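Local structure of putative uncharacterized protein (Archaeoglobus fulgidus, 4KPP) at residues Leu147-Ala152 / Ala322-Ala327; Glu141-Phe146 / Val383-Thr388; Ala174-Leu179 / Leu278-Val283; Asn103-Asn108 / Ser314-Leu319. The protein probably exchanges protons for calcium ions across the membrane of this archaeon, as a member of the sodium/calcium exchanger family. All blocks are in the same frame, centred on the assembly; numbering follows the deposited sequence.

Interaction 1 of 4, residues Leu147-Ala152 / Ala322-Ala327. With OLB ((2S)-2,3-dihydroxypropyl (9Z)-octadec-9-enoate), chain E.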
loop_
_atom_site.group_PDB
_atom_site.type_symbol
_atom_site.label_atom_id
_atom_site.label_comp_id
_atom_site.label_asym_id
_atom_site.label_seq_id
_atom_site.Cartn_x
_atom_site.Cartn_y
_atom_site.Cartn_z
ATOM N N LEU A 147 -0.389 -9.778 14.303
ATOM C CA LEU A 147 0.958 -10.290 14.546
ATOM C C LEU A 147 2.044 -9.322 14.084
ATOM O O LEU A 147 3.063 -9.150 14.758
ATOM C CB LEU A 147 1.159 -11.647 13.868
ATOM C CG LEU A 147 0.387 -12.838 14.436
ATOM C CD1 LEU A 147 0.967 -14.138 13.901
ATOM C CD2 LEU A 147 0.387 -12.822 15.961
ATOM N N ALA A 148 1.826 -8.704 12.927
ATOM C CA ALA A 148 2.770 -7.734 12.385
ATOM C C ALA A 148 2.858 -6.511 13.290
ATOM O O ALA A 148 3.941 -5.969 13.514
ATOM C CB ALA A 148 2.360 -7.324 10.977
ATOM N N THR A 149 1.711 -6.086 13.810
ATOM C CA THR A 149 1.649 -4.910 14.669
ATOM C C THR A 149 2.330 -5.155 16.013
ATOM O O THR A 149 3.088 -4.314 16.492
ATOM C CB THR A 149 0.198 -4.457 14.888
ATOM O OG1 THR A 149 -0.377 -4.097 13.626
ATOM C CG2 THR A 149 0.143 -3.264 15.819
ATOM N N LEU A 150 2.062 -6.312 16.611
ATOM C CA LEU A 150 2.707 -6.693 17.862
ATOM C C LEU A 150 4.216 -6.768 17.689
ATOM O O LEU A 150 4.973 -6.382 18.581
ATOM C CB LEU A 150 2.175 -8.036 18.365
ATOM C CG LEU A 150 0.720 -8.056 18.835
ATOM C CD1 LEU A 150 0.371 -9.411 19.427
ATOM C CD2 LEU A 150 0.465 -6.939 19.836
ATOM N N TYR A 151 4.654 -7.258 16.535
ATOM C CA TYR A 151 6.081 -7.335 16.262
ATOM C C TYR A 151 6.674 -5.954 16.002
ATOM O O TYR A 151 7.807 -5.679 16.388
ATOM C CB TYR A 151 6.373 -8.265 15.084
ATOM C CG TYR A 151 7.832 -8.643 14.998
ATOM C CD1 TYR A 151 8.324 -9.737 15.698
ATOM C CD2 TYR A 151 8.721 -7.897 14.234
ATOM C CE1 TYR A 151 9.664 -10.084 15.632
ATOM C CE2 TYR A 151 10.059 -8.235 14.162
ATOM C CZ TYR A 151 10.525 -9.329 14.862
ATOM O OH TYR A 151 11.856 -9.670 14.790
ATOM N N ALA A 152 5.902 -5.090 15.350
ATOM C CA ALA A 152 6.366 -3.746 15.015
ATOM C C ALA A 152 6.552 -2.877 16.257
ATOM O O ALA A 152 7.315 -1.912 16.235
ATOM C CB ALA A 152 5.421 -3.082 14.028
ATOM N N ALA A 322 0.541 1.981 16.476
ATOM C CA ALA A 322 -0.601 2.350 17.301
ATOM C C ALA A 322 -1.863 2.488 16.459
ATOM O O ALA A 322 -2.918 1.967 16.825
ATOM C CB ALA A 322 -0.319 3.640 18.060
ATOM N N GLN A 323 -1.748 3.187 15.333
ATOM C CA GLN A 323 -2.864 3.330 14.406
ATOM C C GLN A 323 -3.309 1.971 13.879
ATOM O O GLN A 323 -4.497 1.743 13.647
ATOM C CB GLN A 323 -2.483 4.225 13.227
ATOM C CG GLN A 323 -3.642 4.506 12.278
ATOM C CD GLN A 323 -3.183 4.945 10.902
ATOM O OE1 GLN A 323 -2.178 4.455 10.388
ATOM N NE2 GLN A 323 -3.914 5.873 10.299
ATOM N N SER A 324 -2.346 1.073 13.693
ATOM C CA SER A 324 -2.622 -0.249 13.139
ATOM C C SER A 324 -3.325 -1.150 14.148
ATOM O O SER A 324 -4.135 -1.996 13.774
ATOM C CB SER A 324 -1.332 -0.904 12.640
ATOM O OG SER A 324 -0.695 -0.083 11.678
ATOM N N LEU A 325 -3.007 -0.963 15.425
ATOM C CA LEU A 325 -3.690 -1.675 16.496
ATOM C C LEU A 325 -5.158 -1.269 16.500
ATOM O O LEU A 325 -6.055 -2.113 16.563
ATOM C CB LEU A 325 -3.066 -1.323 17.845
ATOM C CG LEU A 325 -2.888 -2.447 18.867
ATOM C CD1 LEU A 325 -2.939 -1.892 20.291
ATOM C CD2 LEU A 325 -3.913 -3.558 18.669
ATOM N N PHE A 326 -5.390 0.036 16.430
ATOM C CA PHE A 326 -6.735 0.584 16.394
ATOM C C PHE A 326 -7.491 0.120 15.150
ATOM O O PHE A 326 -8.701 -0.115 15.199
ATOM C CB PHE A 326 -6.673 2.111 16.456
ATOM C CG PHE A 326 -8.016 2.769 16.537
ATOM C CD1 PHE A 326 -8.877 2.485 17.586
ATOM C CD2 PHE A 326 -8.416 3.679 15.570
ATOM C CE1 PHE A 326 -10.121 3.096 17.665
ATOM C CE2 PHE A 326 -9.650 4.291 15.643
ATOM C CZ PHE A 326 -10.506 4.001 16.691
ATOM N N ALA A 327 -6.768 -0.016 14.043
ATOM C CA ALA A 327 -7.348 -0.516 12.802
ATOM C C ALA A 327 -7.812 -1.965 12.949
ATOM O O ALA A 327 -8.918 -2.312 12.538
ATOM C CB ALA A 327 -6.351 -0.386 11.658
HETATM C C1 OLB E . 11.192 -11.015 19.299
HETATM C C2 OLB E . 10.010 -10.562 20.088
HETATM C C3 OLB E . 8.774 -10.740 19.272
HETATM C C4 OLB E . 7.606 -10.974 20.170
HETATM C C5 OLB E . 6.638 -9.847 20.043
HETATM O O19 OLB E . 11.278 -12.181 18.946
HETATM O O20 OLB E . 12.195 -10.134 18.975
HETATM C C21 OLB E . 13.303 -10.600 18.302
HETATM C C22 OLB E . 13.989 -9.450 17.649
HETATM O O23 OLB E . 13.548 -8.281 18.228
HETATM C C24 OLB E . 15.462 -9.586 17.830
HETATM C C6 OLB E . 5.785 -10.055 18.840
HETATM C C7 OLB E . 4.944 -11.274 19.022
HETATM C C8 OLB E . 3.825 -11.256 18.036
HETATM C C9 OLB E . 4.374 -11.364 16.654
HETATM C C10 OLB E . 4.649 -12.709 16.075
HETATM C C11 OLB E . 5.820 -12.912 15.173
HETATM C C12 OLB E . 6.037 -14.377 14.996
HETATM C C13 OLB E . 7.449 -14.643 14.595
HETATM C C14 OLB E . 8.368 -14.377 15.737
HETATM C C15 OLB E . 9.764 -14.665 15.297
HETATM C C16 OLB E . 10.739 -14.254 16.350
HETATM C C17 OLB E . 10.533 -15.070 17.581
HETATM C C18 OLB E . 11.828 -15.649 18.043
#

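Interaction 2 of 4, residues Glu141-Phe146 / Val383-Thr388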
loop_
_atom_site.group_PDB
_atom_site.type_symbol
_atom_site.label_atom_id
_atom_site.label_comp_id
_atom_site.label_asym_id
_atom_site.label_seq_id
_atom_site.Cartn_x
_atom_site.Cartn_y
_atom_site.Cartn_z
ATOM N N GLU A 141 -6.638 -11.688 7.217
ATOM C CA GLU A 141 -5.786 -10.503 7.236
ATOM C C GLU A 141 -5.728 -9.865 8.620
ATOM O O GLU A 141 -4.705 -9.303 8.998
ATOM C CB GLU A 141 -6.217 -9.471 6.183
ATOM C CG GLU A 141 -7.538 -9.756 5.502
ATOM C CD GLU A 141 -7.414 -10.745 4.356
ATOM O OE1 GLU A 141 -6.543 -10.546 3.482
ATOM O OE2 GLU A 141 -8.190 -11.723 4.331
ATOM N N ILE A 142 -6.823 -9.961 9.370
ATOM C CA ILE A 142 -6.874 -9.448 10.739
ATOM C C ILE A 142 -5.812 -10.110 11.617
ATOM O O ILE A 142 -5.104 -9.440 12.372
ATOM C CB ILE A 142 -8.265 -9.667 11.371
ATOM C CG1 ILE A 142 -9.310 -8.794 10.674
ATOM C CG2 ILE A 142 -8.237 -9.367 12.864
ATOM C CD1 ILE A 142 -10.706 -8.934 11.249
ATOM N N PHE A 143 -5.707 -11.428 11.501
ATOM C CA PHE A 143 -4.736 -12.207 12.261
ATOM C C PHE A 143 -3.305 -11.760 11.980
ATOM O O PHE A 143 -2.521 -11.532 12.903
ATOM C CB PHE A 143 -4.894 -13.692 11.932
ATOM C CG PHE A 143 -3.887 -14.578 12.607
ATOM C CD1 PHE A 143 -4.092 -15.018 13.903
ATOM C CD2 PHE A 143 -2.744 -14.984 11.937
ATOM C CE1 PHE A 143 -3.167 -15.839 14.526
ATOM C CE2 PHE A 143 -1.819 -15.802 12.550
ATOM C CZ PHE A 143 -2.028 -16.231 13.847
ATOM N N PHE A 144 -2.966 -11.638 10.701
ATOM C CA PHE A 144 -1.613 -11.260 10.316
ATOM C C PHE A 144 -1.315 -9.799 10.601
ATOM O O PHE A 144 -0.174 -9.434 10.871
ATOM C CB PHE A 144 -1.345 -11.598 8.852
ATOM C CG PHE A 144 -0.983 -13.033 8.635
ATOM C CD1 PHE A 144 0.305 -13.476 8.890
ATOM C CD2 PHE A 144 -1.930 -13.946 8.202
ATOM C CE1 PHE A 144 0.645 -14.800 8.706
ATOM C CE2 PHE A 144 -1.595 -15.269 8.016
ATOM C CZ PHE A 144 -0.307 -15.696 8.269
ATOM N N LEU A 145 -2.351 -8.969 10.549
ATOM C CA LEU A 145 -2.223 -7.563 10.902
ATOM C C LEU A 145 -1.886 -7.440 12.382
ATOM O O LEU A 145 -1.070 -6.614 12.779
ATOM C CB LEU A 145 -3.523 -6.824 10.595
ATOM C CG LEU A 145 -3.454 -5.657 9.610
ATOM C CD1 LEU A 145 -2.343 -5.866 8.596
ATOM C CD2 LEU A 145 -4.796 -5.501 8.910
ATOM N N PHE A 146 -2.515 -8.282 13.193
ATOM C CA PHE A 146 -2.281 -8.276 14.629
ATOM C C PHE A 146 -0.859 -8.724 14.964
ATOM O O PHE A 146 -0.197 -8.117 15.799
ATOM C CB PHE A 146 -3.307 -9.160 15.334
ATOM C CG PHE A 146 -3.347 -8.977 16.823
ATOM C CD1 PHE A 146 -3.609 -7.734 17.374
ATOM C CD2 PHE A 146 -3.146 -10.055 17.675
ATOM C CE1 PHE A 146 -3.655 -7.561 18.745
ATOM C CE2 PHE A 146 -3.192 -9.890 19.050
ATOM C CZ PHE A 146 -3.447 -8.640 19.584
ATOM N N VAL A 383 -10.271 -14.707 18.907
ATOM C CA VAL A 383 -10.230 -16.165 18.945
ATOM C C VAL A 383 -10.723 -16.740 17.622
ATOM O O VAL A 383 -10.135 -17.679 17.084
ATOM C CB VAL A 383 -11.089 -16.728 20.103
ATOM C CG1 VAL A 383 -11.324 -18.223 19.927
ATOM C CG2 VAL A 383 -10.435 -16.439 21.445
ATOM N N GLU A 384 -11.799 -16.165 17.094
ATOM C CA GLU A 384 -12.338 -16.598 15.808
ATOM C C GLU A 384 -11.336 -16.415 14.671
ATOM O O GLU A 384 -11.176 -17.299 13.824
ATOM C CB GLU A 384 -13.642 -15.865 15.496
ATOM C CG GLU A 384 -14.873 -16.656 15.886
ATOM C CD GLU A 384 -14.903 -18.015 15.221
ATOM O OE1 GLU A 384 -14.729 -18.071 13.985
ATOM O OE2 GLU A 384 -15.086 -19.025 15.933
ATOM N N SER A 385 -10.663 -15.268 14.670
ATOM C CA SER A 385 -9.620 -14.971 13.696
ATOM C C SER A 385 -8.482 -15.984 13.783
ATOM O O SER A 385 -7.837 -16.302 12.782
ATOM C CB SER A 385 -9.078 -13.559 13.922
ATOM O OG SER A 385 -7.889 -13.347 13.184
ATOM N N PHE A 386 -8.244 -16.482 14.992
ATOM C CA PHE A 386 -7.227 -17.496 15.229
ATOM C C PHE A 386 -7.658 -18.838 14.646
ATOM O O PHE A 386 -6.839 -19.585 14.107
ATOM C CB PHE A 386 -6.964 -17.627 16.731
ATOM C CG PHE A 386 -6.141 -18.822 17.104
ATOM C CD1 PHE A 386 -4.761 -18.786 17.005
ATOM C CD2 PHE A 386 -6.746 -19.982 17.567
ATOM C CE1 PHE A 386 -4.001 -19.883 17.349
ATOM C CE2 PHE A 386 -5.990 -21.082 17.914
ATOM C CZ PHE A 386 -4.616 -21.033 17.806
ATOM N N ARG A 387 -8.949 -19.134 14.753
ATOM C CA ARG A 387 -9.498 -20.388 14.245
ATOM C C ARG A 387 -9.606 -20.401 12.724
ATOM O O ARG A 387 -9.498 -21.456 12.099
ATOM C CB ARG A 387 -10.859 -20.677 14.878
ATOM C CG ARG A 387 -10.764 -21.252 16.275
ATOM C CD ARG A 387 -12.089 -21.158 17.008
ATOM N NE ARG A 387 -12.036 -21.856 18.287
ATOM C CZ ARG A 387 -12.916 -21.689 19.268
ATOM N NH1 ARG A 387 -13.921 -20.835 19.124
ATOM N NH2 ARG A 387 -12.784 -22.372 20.398
ATOM N N THR A 388 -9.820 -19.228 12.134
ATOM C CA THR A 388 -9.843 -19.096 10.681
ATOM C C THR A 388 -8.513 -19.540 10.090
ATOM O O THR A 388 -8.472 -20.274 9.103
ATOM C CB THR A 388 -10.116 -17.645 10.252
ATOM O OG1 THR A 388 -11.433 -17.267 10.665
ATOM C CG2 THR A 388 -10.001 -17.501 8.741
#

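Interaction 3 of 4, residues Ala174-Leu179 / Leu278-Val283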
loop_
_atom_site.group_PDB
_atom_site.type_symbol
_atom_site.label_atom_id
_atom_site.label_comp_id
_atom_site.label_asym_id
_atom_site.label_seq_id
_atom_site.Cartn_x
_atom_site.Cartn_y
_atom_site.Cartn_z
ATOM N N ALA A 174 4.768 -14.080 3.472
ATOM C CA ALA A 174 4.867 -15.320 2.702
ATOM C C ALA A 174 3.845 -16.355 3.169
ATOM O O ALA A 174 3.175 -16.992 2.354
ATOM C CB ALA A 174 6.275 -15.887 2.786
ATOM N N ILE A 175 3.732 -16.513 4.486
ATOM C CA ILE A 175 2.745 -17.412 5.079
ATOM C C ILE A 175 1.331 -16.923 4.776
ATOM O O ILE A 175 0.439 -17.715 4.461
ATOM C CB ILE A 175 2.936 -17.520 6.607
ATOM C CG1 ILE A 175 4.275 -18.186 6.931
ATOM C CG2 ILE A 175 1.794 -18.297 7.246
ATOM C CD1 ILE A 175 4.534 -18.342 8.415
ATOM N N TYR A 176 1.137 -15.611 4.868
ATOM C CA TYR A 176 -0.149 -14.999 4.552
ATOM C C TYR A 176 -0.566 -15.267 3.110
ATOM O O TYR A 176 -1.709 -15.636 2.845
ATOM C CB TYR A 176 -0.105 -13.496 4.817
ATOM C CG TYR A 176 -1.243 -12.731 4.186
ATOM C CD1 TYR A 176 -2.549 -12.903 4.625
ATOM C CD2 TYR A 176 -1.011 -11.830 3.154
ATOM C CE1 TYR A 176 -3.596 -12.204 4.050
ATOM C CE2 TYR A 176 -2.049 -11.126 2.574
ATOM C CZ TYR A 176 -3.339 -11.317 3.026
ATOM O OH TYR A 176 -4.377 -10.619 2.454
ATOM N N ILE A 177 0.366 -15.078 2.185
ATOM C CA ILE A 177 0.118 -15.363 0.778
ATOM C C ILE A 177 -0.240 -16.829 0.572
ATOM O O ILE A 177 -1.221 -17.149 -0.101
ATOM C CB ILE A 177 1.341 -15.004 -0.087
ATOM C CG1 ILE A 177 1.448 -13.487 -0.233
ATOM C CG2 ILE A 177 1.246 -15.654 -1.457
ATOM C CD1 ILE A 177 0.193 -12.849 -0.795
ATOM N N TYR A 178 0.557 -17.713 1.165
ATOM C CA TYR A 178 0.336 -19.154 1.073
ATOM C C TYR A 178 -1.058 -19.559 1.549
ATOM O O TYR A 178 -1.715 -20.395 0.931
ATOM C CB TYR A 178 1.406 -19.906 1.868
ATOM C CG TYR A 178 1.124 -21.381 2.036
ATOM C CD1 TYR A 178 1.291 -22.266 0.978
ATOM C CD2 TYR A 178 0.695 -21.889 3.256
ATOM C CE1 TYR A 178 1.033 -23.618 1.130
ATOM C CE2 TYR A 178 0.436 -23.238 3.417
ATOM C CZ TYR A 178 0.607 -24.097 2.352
ATOM O OH TYR A 178 0.349 -25.441 2.514
ATOM N N LEU A 179 -1.506 -18.958 2.648
ATOM C CA LEU A 179 -2.822 -19.256 3.201
ATOM C C LEU A 179 -3.932 -18.596 2.391
ATOM O O LEU A 179 -5.082 -19.039 2.423
ATOM C CB LEU A 179 -2.909 -18.807 4.660
ATOM C CG LEU A 179 -2.065 -19.583 5.671
ATOM C CD1 LEU A 179 -2.323 -19.063 7.074
ATOM C CD2 LEU A 179 -2.352 -21.077 5.584
ATOM N N LEU A 278 -8.047 -3.045 0.004
ATOM C CA LEU A 278 -7.443 -2.014 0.842
ATOM C C LEU A 278 -6.889 -2.593 2.139
ATOM O O LEU A 278 -5.854 -2.147 2.639
ATOM C CB LEU A 278 -8.456 -0.915 1.161
ATOM C CG LEU A 278 -8.940 -0.046 0.002
ATOM C CD1 LEU A 278 -9.787 1.090 0.537
ATOM C CD2 LEU A 278 -7.770 0.489 -0.810
ATOM N N ILE A 279 -7.585 -3.582 2.685
ATOM C CA ILE A 279 -7.149 -4.226 3.917
ATOM C C ILE A 279 -5.940 -5.123 3.657
ATOM O O ILE A 279 -4.979 -5.119 4.427
ATOM C CB ILE A 279 -8.299 -5.021 4.570
ATOM C CG1 ILE A 279 -9.380 -4.056 5.074
ATOM C CG2 ILE A 279 -7.775 -5.910 5.697
ATOM C CD1 ILE A 279 -10.682 -4.724 5.469
ATOM N N SER A 280 -5.986 -5.871 2.557
ATOM C CA SER A 280 -4.868 -6.720 2.150
ATOM C C SER A 280 -3.649 -5.893 1.744
ATOM O O SER A 280 -2.513 -6.304 1.964
ATOM C CB SER A 280 -5.279 -7.648 1.002
ATOM O OG SER A 280 -4.181 -8.436 0.574
ATOM N N SER A 281 -3.891 -4.731 1.147
ATOM C CA SER A 281 -2.809 -3.826 0.776
ATOM C C SER A 281 -2.120 -3.295 2.026
ATOM O O SER A 281 -0.901 -3.093 2.037
ATOM C CB SER A 281 -3.335 -2.663 -0.064
ATOM O OG SER A 281 -2.300 -1.742 -0.359
ATOM N N LYS A 282 -2.907 -3.061 3.073
ATOM C CA LYS A 282 -2.350 -2.700 4.371
ATOM C C LYS A 282 -1.457 -3.823 4.874
ATOM O O LYS A 282 -0.390 -3.568 5.418
ATOM C CB LYS A 282 -3.459 -2.383 5.382
ATOM C CG LYS A 282 -3.009 -2.341 6.846
ATOM C CD LYS A 282 -1.964 -1.263 7.117
ATOM C CE LYS A 282 -1.458 -1.364 8.553
ATOM N NZ LYS A 282 -0.377 -0.390 8.872
ATOM N N VAL A 283 -1.881 -5.067 4.667
ATOM C CA VAL A 283 -1.098 -6.218 5.115
ATOM C C VAL A 283 0.305 -6.237 4.504
ATOM O O VAL A 283 1.292 -6.317 5.236
ATOM C CB VAL A 283 -1.815 -7.564 4.827
ATOM C CG1 VAL A 283 -0.949 -8.740 5.266
ATOM C CG2 VAL A 283 -3.160 -7.608 5.526
#

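Interaction 4 of 4, residues Asn103-Asn108 / Ser314-Leu319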
loop_
_atom_site.group_PDB
_atom_site.type_symbol
_atom_site.label_atom_id
_atom_site.label_comp_id
_atom_site.label_asym_id
_atom_site.label_seq_id
_atom_site.Cartn_x
_atom_site.Cartn_y
_atom_site.Cartn_z
ATOM N N ASN A 103 8.817 7.399 4.635
ATOM C CA ASN A 103 7.979 7.100 3.476
ATOM C C ASN A 103 7.097 5.878 3.718
ATOM O O ASN A 103 5.934 5.841 3.312
ATOM C CB ASN A 103 8.841 6.897 2.227
ATOM C CG ASN A 103 8.013 6.655 0.979
ATOM O OD1 ASN A 103 7.770 5.512 0.594
ATOM N ND2 ASN A 103 7.577 7.736 0.340
ATOM N N MET A 104 7.662 4.883 4.390
ATOM C CA MET A 104 6.950 3.654 4.706
ATOM C C MET A 104 5.808 3.907 5.689
ATOM O O MET A 104 4.696 3.405 5.514
ATOM C CB MET A 104 7.925 2.638 5.296
ATOM C CG MET A 104 7.371 1.236 5.428
ATOM S SD MET A 104 7.494 0.641 7.123
ATOM C CE MET A 104 6.086 1.434 7.849
ATOM N N THR A 105 6.094 4.674 6.735
ATOM C CA THR A 105 5.093 4.988 7.746
ATOM C C THR A 105 4.024 5.905 7.164
ATOM O O THR A 105 2.838 5.785 7.487
ATOM C CB THR A 105 5.726 5.642 8.990
ATOM O OG1 THR A 105 6.523 6.763 8.589
ATOM C CG2 THR A 105 6.605 4.639 9.734
ATOM N N GLY A 106 4.449 6.817 6.296
ATOM C CA GLY A 106 3.522 7.690 5.604
ATOM C C GLY A 106 2.544 6.895 4.763
ATOM O O GLY A 106 1.335 7.132 4.808
ATOM N N ALA A 107 3.071 5.940 4.003
ATOM C CA ALA A 107 2.243 5.099 3.147
ATOM C C ALA A 107 1.193 4.350 3.962
ATOM O O ALA A 107 0.012 4.362 3.616
ATOM C CB ALA A 107 3.107 4.128 2.352
ATOM N N ASN A 108 1.629 3.719 5.050
ATOM C CA ASN A 108 0.734 2.959 5.920
ATOM C C ASN A 108 -0.365 3.800 6.551
ATOM O O ASN A 108 -1.534 3.428 6.513
ATOM C CB ASN A 108 1.522 2.246 7.023
ATOM C CG ASN A 108 2.109 0.933 6.561
ATOM O OD1 ASN A 108 1.496 -0.121 6.710
ATOM N ND2 ASN A 108 3.300 0.992 5.986
ATOM N N SER A 314 11.481 6.426 15.144
ATOM C CA SER A 314 10.964 5.470 16.124
ATOM C C SER A 314 9.565 5.873 16.573
ATOM O O SER A 314 8.683 5.029 16.731
ATOM C CB SER A 314 11.893 5.372 17.335
ATOM O OG SER A 314 13.182 4.925 16.951
ATOM N N GLU A 315 9.370 7.172 16.774
ATOM C CA GLU A 315 8.059 7.704 17.119
ATOM C C GLU A 315 7.083 7.473 15.972
ATOM O O GLU A 315 5.917 7.158 16.201
ATOM C CB GLU A 315 8.153 9.199 17.443
ATOM C CG GLU A 315 8.996 9.519 18.666
ATOM C CD GLU A 315 9.576 10.923 18.632
ATOM O OE1 GLU A 315 9.208 11.706 17.732
ATOM O OE2 GLU A 315 10.409 11.241 19.506
ATOM N N GLU A 316 7.564 7.627 14.740
ATOM C CA GLU A 316 6.726 7.424 13.561
ATOM C C GLU A 316 6.260 5.979 13.458
ATOM O O GLU A 316 5.097 5.715 13.147
ATOM C CB GLU A 316 7.466 7.828 12.283
ATOM C CG GLU A 316 7.769 9.315 12.170
ATOM C CD GLU A 316 6.519 10.166 12.022
ATOM O OE1 GLU A 316 6.586 11.371 12.342
ATOM O OE2 GLU A 316 5.476 9.640 11.577
ATOM N N VAL A 317 7.173 5.048 13.720
ATOM C CA VAL A 317 6.850 3.625 13.678
ATOM C C VAL A 317 5.876 3.270 14.794
ATOM O O VAL A 317 4.911 2.538 14.575
ATOM C CB VAL A 317 8.121 2.756 13.786
ATOM C CG1 VAL A 317 7.768 1.292 14.016
ATOM C CG2 VAL A 317 8.974 2.914 12.539
ATOM N N LEU A 318 6.132 3.806 15.986
ATOM C CA LEU A 318 5.255 3.609 17.137
ATOM C C LEU A 318 3.850 4.137 16.846
ATOM O O LEU A 318 2.852 3.475 17.136
ATOM C CB LEU A 318 5.842 4.300 18.371
ATOM C CG LEU A 318 4.960 4.420 19.617
ATOM C CD1 LEU A 318 4.540 3.048 20.119
ATOM C CD2 LEU A 318 5.681 5.202 20.706
ATOM N N LEU A 319 3.787 5.329 16.258
ATOM C CA LEU A 319 2.521 5.955 15.894
ATOM C C LEU A 319 1.796 5.084 14.877
ATOM O O LEU A 319 0.584 4.885 14.968
ATOM C CB LEU A 319 2.774 7.343 15.296
ATOM C CG LEU A 319 1.774 8.490 15.498
ATOM C CD1 LEU A 319 2.158 9.670 14.615
ATOM C CD2 LEU A 319 0.334 8.078 15.236
#

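Interaction 1 of 4, residues Leu147-Ala152 / Ala322-Ala327
Thr149 meets Ser324 and Leu325 where helix 138-152 packs on helix 311-331, both of its side-chain branches reaching the opposing helix. Its OG1 comes within 3.5 Å of Ser324 CB, a contact that is not a hydrogen bond. The hydroxyl is held elsewhere, by Leu145 O on its own helix and Trp286 NE1. Ser324 OG likewise turns back to Thr320 O and also pairs with Lys282 NZ, so each buried hydroxyl has two partners. With CG2 opposite the backbone N, the methyl of Thr149 is carried over the start of Leu325, 3.9 Å from Leu325 N and 4.3 Å from Leu325 CB. This packing joins helices from the two sodium/calcium exchanger family regions of the chain, inside the transmembrane bundle. The other flank of helix 138-152, by contrast, borders lipid: a monoolein molecule runs along it, its C8 3.6 Å from Leu150 CB. Tyr151 CD1 lies 3.7 Å from lipid C3, while its hydroxyl sits 3.6 Å from C22 of the glycerol head. Replacing Tyr151 by an alanine is likely to leave Asp165 without its phenolic partner and Phe169 without its edge-to-face ring.

Interaction 2 of 4, residues Glu141-Phe146 / Val383-Thr388
Ser385 and Phe143 form the closest part of this crossing, and the fit there is between a polar atom and a carbon. Ser385 OG lies 3.3 Å from Phe143 CB; Phe143 N is also near, but the angle is too poor for a hydrogen bond. The hydroxyl's bond goes instead to Arg139 O, one turn earlier on the same helix as Phe143. Placing OG opposite the Ser385 backbone N (chi1 168°) sends it into this spot, where Ile142 CG2 also approaches, at 4.0 Å. Apolar contact is added by the two phenyl groups, which lie side by side and point the same way. Phe143 CE1 is 4.2 Å from Phe386 CD1 and sits at the edge of the Phe386 ring, close to its plane. Helix 379-393, the last in the modelled chain, lies steeply across helix 138-152 of the exchanger's membrane bundle, which carries a predicted transmembrane segment: the short axes pass 8.9 Å apart at a signed angle of -107°. Ile142 also packs on Leu331, and its side chain is about 9 Å from the bound calcium ion. Other polar links lie within the last helix. Glu384 O accepts both Thr388 N and, at 3.2 Å, Thr388 OG1, which stands above the carbonyl plane. Glu384 OE2 and Arg387 NH1 form a long salt bridge, with the carboxylate oxygen at the edge of the guanidinium plane.

Interaction 3 of 4, residues Ala174-Leu179 / Leu278-Val283
Tyr176 OH is gripped by Ser280 OG, 2.9 Å away on helix 271-285, and probably by Glu141 OE1 on helix 138-152. The hydroxyl thereby ties together three helices of the exchanger bundle, with Tyr176 itself on helix 163-182, and the contact is buried. Ser280 OG meets the phenol at its edge, in the plane of the ring. The ring reaches this far because CG stands opposite the Tyr176 backbone N (chi1 165°), which sends the side chain across the gap between the segments, whose nearest CA atoms, of Tyr176 and Val283, are 8.9 Å apart. A phenylalanine here would probably leave Ser280 and Glu141 without their shared polar mate. Ala68 of helix 67-73 also touches both Tyr176 and Ser280. Val283 supplies the apolar half of the contact: its CG1 makes a CH-pi contact over one face, 3.9 Å from the ring centroid and 20° off the normal, and is shifted toward the rim, with Tyr176 CD2 the nearest ring atom at 3.7 Å.

Interaction 4 of 4, residues Asn103-Asn108 / Ser314-Leu319
Thr105 lays its methyl over the backbone of Glu316 and Val317, CG2 standing 3.9 Å from Glu316 O and 4.0 Å from Val317 N. Here helix 96-127 packs on helix 311-331 in the buried interior of the exchanger fold, joining its two family regions. The Thr105 and Glu316 side chains cross at about a right angle, with OG1 4.0 Å from Glu316 CB. A second apolar touch is methyl to methyl, Val317 CG2 to Thr105 CG2 at 4.1 Å. The threonine hydroxyl lies between its own N and carbonyl carbon (chi1 53°), from where it bonds back to Thr101 O and Ala102 O, so the polar atom is satisfied within its own helix and the methyl does much of the packing. The Glu316 chain bends at chi2, and its carboxylate is shared by salt bridges to Arg109 of helix 96-127 and Arg312 of its own helix, which would probably favour the charged form. One turn from Thr105, Asn108 folds back on its helix, while its OD1 bonds to Lys282 and its ND2 also to Gln285 O. Asn108 ND2 reaches Met104 O at 2.8 Å, nearly straight at 173°, while Asn108 N approaches the opposite face of that carbonyl.

Interactions 1, 3 and 4 are buried in the helix bundle, whereas interaction 2 lies farther out, with Phe386 on the surface. Helix 138-152 serves interactions 1 and 2, and Leu325 CD2 of the first packs 4.0 Å from Phe146 CE1 of the second. Helix 311-331 serves interactions 1 and 4. Both of these rest on a threonine methyl against the opposing helix backbone. Interaction 3 alone has a hydrogen bond across its segments, and interaction 2 alone brings two rings together. Lys282 NZ connects the buried three, bonding to Ser324 OG and to Asn108 OD1; Glu141 joins interaction 2 to interaction 3.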